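Local coordinates for putative uncharacterized protein (Ustilago maydis, PDB 4GNX), which binds single-stranded DNA as part of replication protein A, probably as its large subunit, through OB folds, one of them with a zinc ion, at residues Val198-Gly203 and Ile224-Thr229; Asp137-Leu142 and His232-Trp237. One frame throughout, in Å; residues are numbered along the deposited sequence.

Contact 1. Residues Val198-Gly203 and Ile224-Thr229; sequences VLAFKG and INPDIT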
loop_
_atom_site.group_PDB
_atom_site.type_symbol
_atom_site.label_atom_id
_atom_site.label_comp_id
_atom_site.label_asym_id
_atom_site.label_seq_id
_atom_site.Cartn_x
_atom_site.Cartn_y
_atom_site.Cartn_z
ATOM N N VAL C 198 13.501 31.960 12.213
ATOM C CA VAL C 198 12.584 30.890 12.560
ATOM C C VAL C 198 11.834 30.510 11.294
ATOM O O VAL C 198 11.387 31.384 10.543
ATOM C CB VAL C 198 11.588 31.295 13.668
ATOM C CG1 VAL C 198 10.712 30.108 14.046
ATOM C CG2 VAL C 198 12.330 31.814 14.892
ATOM N N LEU C 199 11.721 29.206 11.057
ATOM C CA LEU C 199 10.924 28.688 9.951
ATOM C C LEU C 199 9.802 27.808 10.462
ATOM O O LEU C 199 10.017 26.952 11.331
ATOM C CB LEU C 199 11.785 27.889 8.991
ATOM C CG LEU C 199 12.953 28.618 8.342
ATOM C CD1 LEU C 199 13.659 27.685 7.363
ATOM C CD2 LEU C 199 12.499 29.898 7.657
ATOM N N ALA C 200 8.610 28.025 9.907
ATOM C CA ALA C 200 7.402 27.315 10.326
ATOM C C ALA C 200 6.835 26.486 9.176
ATOM O O ALA C 200 6.559 27.010 8.097
ATOM C CB ALA C 200 6.362 28.301 10.843
ATOM N N PHE C 201 6.651 25.194 9.412
ATOM C CA PHE C 201 6.205 24.290 8.364
ATOM C C PHE C 201 4.827 23.682 8.603
ATOM O O PHE C 201 4.549 23.154 9.692
ATOM C CB PHE C 201 7.235 23.189 8.165
ATOM C CG PHE C 201 8.518 23.670 7.564
ATOM C CD1 PHE C 201 9.532 24.183 8.365
ATOM C CD2 PHE C 201 8.717 23.619 6.190
ATOM C CE1 PHE C 201 10.721 24.636 7.810
ATOM C CE2 PHE C 201 9.910 24.067 5.633
ATOM C CZ PHE C 201 10.912 24.580 6.445
ATOM N N LYS C 202 3.972 23.772 7.579
ATOM C CA LYS C 202 2.658 23.113 7.583
ATOM C C LYS C 202 2.630 21.963 6.580
ATOM O O LYS C 202 3.021 22.128 5.420
ATOM C CB LYS C 202 1.521 24.110 7.305
ATOM C CG LYS C 202 0.277 23.872 8.151
ATOM C CD LYS C 202 -0.678 22.882 7.509
ATOM C CE LYS C 202 -1.163 21.839 8.502
ATOM N NZ LYS C 202 -1.689 22.428 9.757
ATOM N N GLY C 203 2.180 20.802 7.046
ATOM C CA GLY C 203 2.032 19.617 6.203
ATOM C C GLY C 203 3.334 19.176 5.569
ATOM O O GLY C 203 3.580 19.438 4.399
ATOM N N ILE C 224 8.819 32.454 6.922
ATOM C CA ILE C 224 10.090 32.932 7.445
ATOM C C ILE C 224 9.863 34.028 8.483
ATOM O O ILE C 224 9.495 35.153 8.140
ATOM C CB ILE C 224 11.015 33.404 6.306
ATOM C CG1 ILE C 224 11.119 32.302 5.235
ATOM C CG2 ILE C 224 12.383 33.788 6.860
ATOM C CD1 ILE C 224 11.386 32.792 3.824
ATOM N N ASN C 225 10.078 33.681 9.751
ATOM C CA ASN C 225 9.854 34.594 10.872
ATOM C C ASN C 225 8.419 35.123 10.921
ATOM O O ASN C 225 8.187 36.323 10.790
ATOM C CB ASN C 225 10.865 35.746 10.845
ATOM C CG ASN C 225 12.297 35.259 10.785
ATOM O OD1 ASN C 225 12.758 34.539 11.673
ATOM N ND2 ASN C 225 13.014 35.654 9.737
ATOM N N PRO C 226 7.448 34.219 11.101
ATOM C CA PRO C 226 6.054 34.637 11.222
ATOM C C PRO C 226 5.797 35.285 12.576
ATOM O O PRO C 226 6.463 34.950 13.558
ATOM C CB PRO C 226 5.287 33.321 11.131
ATOM C CG PRO C 226 6.233 32.303 11.671
ATOM C CD PRO C 226 7.610 32.766 11.288
ATOM N N ASP C 227 4.839 36.201 12.627
ATOM C CA ASP C 227 4.534 36.878 13.875
ATOM C C ASP C 227 3.616 35.998 14.725
ATOM O O ASP C 227 2.428 36.280 14.892
ATOM C CB ASP C 227 3.926 38.257 13.611
ATOM C CG ASP C 227 4.554 39.344 14.473
ATOM O OD1 ASP C 227 5.776 39.590 14.335
ATOM O OD2 ASP C 227 3.825 39.959 15.279
ATOM N N ILE C 228 4.197 34.925 15.255
ATOM C CA ILE C 228 3.461 33.922 16.018
ATOM C C ILE C 228 4.188 33.580 17.321
ATOM O O ILE C 228 5.408 33.430 17.336
ATOM C CB ILE C 228 3.148 32.692 15.130
ATOM C CG1 ILE C 228 1.651 32.673 14.792
ATOM C CG2 ILE C 228 3.581 31.383 15.780
ATOM C CD1 ILE C 228 1.328 32.222 13.380
ATOM N N THR C 229 3.428 33.483 18.412
ATOM C CA THR C 229 3.997 33.343 19.763
ATOM C C THR C 229 5.067 32.258 19.867
ATOM O O THR C 229 6.043 32.413 20.601
ATOM C CB THR C 229 2.917 33.111 20.846
ATOM O OG1 THR C 229 1.934 32.188 20.360
ATOM C CG2 THR C 229 2.241 34.433 21.249
#
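L199 and I224 face each other as an antiparallel, non-hydrogen-bonded pair, their CA atoms 5.0 Å apart, where strand 220-224, the last of this OB-type sheet, gives out. One step on, N225 N donates to V198 O at 2.8 Å, and the return bond that a longer strand would make from its carbonyl is made by a side chain instead: V198 N gives its hydrogen to N225 OD1 at 2.7 Å. V198 N lies above the amide's carbonyl plane, 36° out of it, and so does not follow a lone-pair direction. With CG beside its own backbone N (chi1 -54°), the asparagine folds back toward the strand. Its positive phi, 57°, turns the chain off the sheet, a conformation asparagine tolerates better than most residues.

On the face shared by L199 and I224 the two side chains run alongside each other, and L199 CD2 rests on I224 CG1 at 3.7 Å. After N225, P226 lays CG against A200 CB at 4.1 Å; the small methyl leaves room for the ring, and a proline, lacking an N-H, suits a position past the end of the pairing.

On its other edge strand 198-207 is bonded to strand 135-152, L199 to G140 and F201 to V138. V198 also touches S231, L234 and R235 of helix 229-242, which follows loop 224-229.

Contact 2. Residues Asp137-Leu142 and His232-Trp237; sequences DVIGIL and HVLRGW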
loop_
_atom_site.group_PDB
_atom_site.type_symbol
_atom_site.label_atom_id
_atom_site.label_comp_id
_atom_site.label_asym_id
_atom_site.label_seq_id
_atom_site.Cartn_x
_atom_site.Cartn_y
_atom_site.Cartn_z
ATOM N N ASP C 137 3.350 18.949 11.393
ATOM C CA ASP C 137 3.721 20.363 11.475
ATOM C C ASP C 137 4.951 20.576 12.344
ATOM O O ASP C 137 5.023 20.043 13.445
ATOM C CB ASP C 137 2.570 21.181 12.046
ATOM C CG ASP C 137 1.428 21.345 11.069
ATOM O OD1 ASP C 137 1.574 20.932 9.898
ATOM O OD2 ASP C 137 0.376 21.888 11.483
ATOM N N VAL C 138 5.903 21.372 11.863
ATOM C CA VAL C 138 7.158 21.606 12.588
ATOM C C VAL C 138 7.586 23.070 12.554
ATOM O O VAL C 138 7.572 23.697 11.497
ATOM C CB VAL C 138 8.313 20.729 12.033
ATOM C CG1 VAL C 138 9.676 21.267 12.441
ATOM C CG2 VAL C 138 8.165 19.282 12.480
ATOM N N ILE C 139 7.961 23.596 13.722
ATOM C CA ILE C 139 8.645 24.891 13.834
ATOM C C ILE C 139 10.037 24.753 14.488
ATOM O O ILE C 139 10.264 23.864 15.316
ATOM C CB ILE C 139 7.782 25.936 14.585
ATOM C CG1 ILE C 139 8.329 27.355 14.360
ATOM C CG2 ILE C 139 7.633 25.565 16.060
ATOM C CD1 ILE C 139 7.391 28.461 14.783
ATOM N N GLY C 140 10.963 25.630 14.104
ATOM C CA GLY C 140 12.314 25.628 14.662
ATOM C C GLY C 140 13.222 26.661 14.027
ATOM O O GLY C 140 12.853 27.310 13.043
ATOM N N ILE C 141 14.411 26.815 14.599
ATOM C CA ILE C 141 15.415 27.720 14.059
ATOM C C ILE C 141 16.130 27.014 12.923
ATOM O O ILE C 141 16.490 25.843 13.045
ATOM C CB ILE C 141 16.455 28.144 15.128
ATOM C CG1 ILE C 141 15.779 28.800 16.356
ATOM C CG2 ILE C 141 17.530 29.048 14.533
ATOM C CD1 ILE C 141 15.343 30.246 16.192
ATOM N N LEU C 142 16.300 27.725 11.810
ATOM C CA LEU C 142 17.195 27.297 10.737
ATOM C C LEU C 142 18.637 27.505 11.184
ATOM O O LEU C 142 19.034 28.617 11.546
ATOM C CB LEU C 142 16.942 28.090 9.451
ATOM C CG LEU C 142 17.972 27.914 8.325
ATOM C CD1 LEU C 142 17.778 26.585 7.614
ATOM C CD2 LEU C 142 17.913 29.065 7.331
ATOM N N HIS C 232 8.596 33.604 18.550
ATOM C CA HIS C 232 9.241 34.545 19.470
ATOM C C HIS C 232 9.906 33.830 20.615
ATOM O O HIS C 232 10.956 34.266 21.100
ATOM C CB HIS C 232 8.245 35.582 19.973
ATOM C CG HIS C 232 7.578 36.369 18.867
ATOM N ND1 HIS C 232 8.222 37.317 18.162
ATOM C CD2 HIS C 232 6.282 36.309 18.351
ATOM C CE1 HIS C 232 7.385 37.842 17.244
ATOM N NE2 HIS C 232 6.199 37.224 17.361
ATOM N N VAL C 233 9.305 32.718 21.040
ATOM C CA VAL C 233 9.879 31.845 22.067
ATOM C C VAL C 233 11.229 31.274 21.616
ATOM O O VAL C 233 12.195 31.283 22.384
ATOM C CB VAL C 233 8.902 30.708 22.454
ATOM C CG1 VAL C 233 9.571 29.690 23.368
ATOM C CG2 VAL C 233 7.666 31.279 23.131
ATOM N N LEU C 234 11.281 30.799 20.368
ATOM C CA LEU C 234 12.512 30.270 19.758
ATOM C C LEU C 234 13.553 31.362 19.506
ATOM O O LEU C 234 14.735 31.182 19.820
ATOM C CB LEU C 234 12.199 29.525 18.452
ATOM C CG LEU C 234 11.465 28.179 18.542
ATOM C CD1 LEU C 234 10.772 27.861 17.227
ATOM C CD2 LEU C 234 12.395 27.043 18.949
ATOM N N ARG C 235 13.102 32.482 18.935
ATOM C CA ARG C 235 13.937 33.666 18.761
ATOM C C ARG C 235 14.586 34.046 20.095
ATOM O O ARG C 235 15.811 34.147 20.186
ATOM C CB ARG C 235 13.113 34.834 18.199
ATOM C CG ARG C 235 13.829 36.181 18.172
ATOM C CD ARG C 235 14.608 36.415 16.888
ATOM N NE ARG C 235 15.840 35.635 16.828
ATOM C CZ ARG C 235 16.090 34.688 15.929
ATOM N NH1 ARG C 235 15.195 34.395 14.996
ATOM N NH2 ARG C 235 17.241 34.032 15.962
ATOM N N GLY C 236 13.758 34.228 21.124
ATOM C CA GLY C 236 14.240 34.538 22.466
ATOM C C GLY C 236 15.176 33.471 22.996
ATOM O O GLY C 236 16.249 33.778 23.523
ATOM N N TRP C 237 14.769 32.214 22.841
ATOM C CA TRP C 237 15.545 31.083 23.331
ATOM C C TRP C 237 16.878 30.960 22.659
ATOM O O TRP C 237 17.910 30.897 23.331
ATOM C CB TRP C 237 14.757 29.789 23.184
ATOM C CG TRP C 237 15.631 28.568 23.079
ATOM C CD1 TRP C 237 16.302 27.914 24.106
ATOM C CD2 TRP C 237 15.969 27.821 21.867
ATOM N NE1 TRP C 237 17.007 26.841 23.625
ATOM C CE2 TRP C 237 16.850 26.726 22.292
ATOM C CE3 TRP C 237 15.643 27.940 20.525
ATOM C CZ2 TRP C 237 17.365 25.804 21.396
ATOM C CZ3 TRP C 237 16.169 27.004 19.628
ATOM C CH2 TRP C 237 17.012 25.964 20.057
#
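Apolar packing carries the meeting of I141 and I139 with L234, where helix 229-242, which comes after the last strand of the OB-type sheet, packs on strand 135-152 of that sheet. The short axes approach to 8.5 Å, with their N-to-C directions 29° apart. In L234, chi1 of -70° and chi2 of 158° together carry CD1 onto the strand; this methyl meets I139 CG1 at 3.8 Å and rests on the backbone CA of G140 at 3.7 Å. Farther along, I141 CD1 reaches the base of the same leucine, 3.9 Å from L234 CB, and also lies close to the L234 carbonyl oxygen.

The aromatic contact is made at an edge: I141 CG1 approaches W237 CZ3 at 3.8 Å, near the plane of the indole. The isoleucine thus touches two residues one helical turn apart, with CD1 at the leucine and CG1 at the tryptophan.

R235 takes part through its guanidinium end. Its CB points away from the strand, yet the chain curls back until NH2 is 4.2 Å from I141 CD1, which meets the group obliquely. NE makes a salt bridge with D239 and NH2 bonds to K196 O, so these polar bonds lie outside the contact.

With no hydrogen bond between them, helix and strand are joined by the van der Waals fit of I139, I141 and L234, with the W237 edge and the G140 backbone, while arginine closes the partly exposed margin.

Both contacts involve the sheet of the central OB domain, where strands 198-207 and 135-152 are neighbours and K202 of one forms a salt bridge with D137 of the other. V198 belongs to the first contact but also packs on I141 of the second, so the two share one apolar layer beneath helix 229-242. Contact 1 is partly buried and relies on two hydrogen bonds where an edge strand ends, with an exposed asparagine supplying one acceptor; contact 2 is more deeply buried, purely van der Waals, and sets the helix on the sheet through isoleucine and leucine.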